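Local coordinates for 6-phospho-alpha-glucosidase (Merdibacter massiliensis, PDB 6VC6), which probably hydrolyses 6-phospho-alpha-glucosides to release glucose 6-phosphate, using NAD and a manganese ion as cofactors, as in other family 4 glycosidases, at residues P47-F51 and F296-R300. Sequence-based numbering, arbitrary orientation.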
# COMPACT_ATOMS: atom_id res chain seq x y z
N PRO A 47 -19.59 -8.56 -11.54
CA PRO A 47 -20.07 -9.41 -10.44
C PRO A 47 -19.89 -8.78 -9.07
O PRO A 47 -20.65 -9.11 -8.15
CB PRO A 47 -19.24 -10.69 -10.60
CG PRO A 47 -18.01 -10.26 -11.31
CD PRO A 47 -18.47 -9.20 -12.26
N ILE A 48 -18.91 -7.89 -8.91
CA ILE A 48 -18.75 -7.19 -7.64
C ILE A 48 -19.85 -6.15 -7.47
O ILE A 48 -20.39 -5.98 -6.37
CB ILE A 48 -17.35 -6.57 -7.56
CG1 ILE A 48 -16.29 -7.66 -7.40
CG2 ILE A 48 -17.27 -5.58 -6.41
CD1 ILE A 48 -14.90 -7.24 -7.79
N GLY A 49 -20.21 -5.46 -8.55
CA GLY A 49 -21.26 -4.46 -8.46
C GLY A 49 -22.63 -5.07 -8.25
O GLY A 49 -23.45 -4.52 -7.51
N GLU A 50 -22.90 -6.21 -8.90
CA GLU A 50 -24.18 -6.88 -8.68
C GLU A 50 -24.28 -7.45 -7.27
O GLU A 50 -25.37 -7.49 -6.70
CB GLU A 50 -24.37 -7.99 -9.72
CG GLU A 50 -24.49 -7.48 -11.15
CD GLU A 50 -25.70 -6.58 -11.35
OE1 GLU A 50 -26.75 -6.85 -10.72
OE2 GLU A 50 -25.60 -5.61 -12.13
N PHE A 51 -23.15 -7.89 -6.70
CA PHE A 51 -23.15 -8.31 -5.30
C PHE A 51 -23.46 -7.13 -4.39
O PHE A 51 -24.17 -7.27 -3.39
CB PHE A 51 -21.81 -8.94 -4.94
CG PHE A 51 -21.53 -8.98 -3.46
CD1 PHE A 51 -20.70 -8.03 -2.87
CD2 PHE A 51 -22.09 -9.96 -2.67
CE1 PHE A 51 -20.45 -8.07 -1.52
CE2 PHE A 51 -21.84 -10.00 -1.31
CZ PHE A 51 -21.02 -9.05 -0.73
N PHE A 296 -14.32 -13.76 -5.69
CA PHE A 296 -15.19 -13.74 -6.86
C PHE A 296 -16.19 -14.89 -6.84
O PHE A 296 -17.28 -14.77 -7.41
CB PHE A 296 -14.35 -13.79 -8.14
CG PHE A 296 -13.90 -12.44 -8.61
CD1 PHE A 296 -14.73 -11.64 -9.39
CD2 PHE A 296 -12.64 -11.95 -8.28
CE1 PHE A 296 -14.32 -10.40 -9.82
CE2 PHE A 296 -12.23 -10.71 -8.71
CZ PHE A 296 -13.06 -9.93 -9.48
N ALA A 297 -15.85 -16.00 -6.18
CA ALA A 297 -16.78 -17.13 -6.11
C ALA A 297 -17.95 -16.83 -5.18
O ALA A 297 -19.08 -17.24 -5.44
CB ALA A 297 -16.06 -18.40 -5.68
N GLU A 298 -17.68 -16.13 -4.07
CA GLU A 298 -18.56 -15.59 -3.05
C GLU A 298 -19.69 -14.77 -3.67
O GLU A 298 -20.83 -14.80 -3.19
CB GLU A 298 -17.77 -14.72 -2.06
CG GLU A 298 -18.34 -14.75 -0.65
CD GLU A 298 -18.22 -13.42 0.08
OE1 GLU A 298 -19.24 -12.95 0.63
OE2 GLU A 298 -17.10 -12.87 0.13
N CYS A 299 -19.16 -13.79 -4.40
CA CYS A 299 -20.01 -12.83 -5.10
C CYS A 299 -20.92 -13.54 -6.10
O CYS A 299 -22.10 -13.20 -6.22
CB CYS A 299 -19.15 -11.78 -5.80
SG CYS A 299 -18.21 -10.69 -4.70
N ARG A 300 -20.38 -14.53 -6.82
CA ARG A 300 -21.19 -15.27 -7.77
C ARG A 300 -22.16 -16.21 -7.07
O ARG A 300 -23.21 -16.56 -7.63
CB ARG A 300 -20.30 -16.04 -8.74
CG ARG A 300 -20.00 -15.27 -10.02
CD ARG A 300 -18.63 -15.62 -10.59
NE ARG A 300 -18.23 -14.69 -11.64
CZ ARG A 300 -16.98 -14.52 -12.05
NH1 ARG A 300 -16.71 -13.65 -13.02
NH2 ARG A 300 -16.00 -15.23 -11.51
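A helix of the NAD-binding Rossmann-like domain, 42-59, meets helix 291-305 of the C-terminal family region here, and C299 fills the middle of the interface between P47 and F51. The segment axes approach to 9.1 Å and cross at 49°. The sulfur of C299 comes nearest to CG of F51, at 3.9 Å, in a cysteine sulfur-aromatic contact; the line from SG to the ring centroid, 4.4 Å long, runs obliquely, 28° off the ring normal. F51 has CG anti to the backbone N (chi1 161°), which turns its CB-CG end toward this sulfur, while CB of C299 rests against the carbonyl O of P47. P47 CG lies in the plane of the F296 ring at its CD1-CE1 edge, 4.0 Å from CE1. I48 CD1 approaches CE1 and CZ of that ring obliquely, 3.7 Å from CZ. The bent side chain of R300 returns toward P47, its NH1 reaching CG, while F296 CD1 sits over the rim of one guanidinium face. The F296 side chain touches T14, in the loop before helix 16-25, and lies about 6 Å from the bound NAD. Helix 42-59 follows strand 32-38 of the large sheet, and helix 16-25 closes another side, with P17 against both F51 and C299 and T16 against I48.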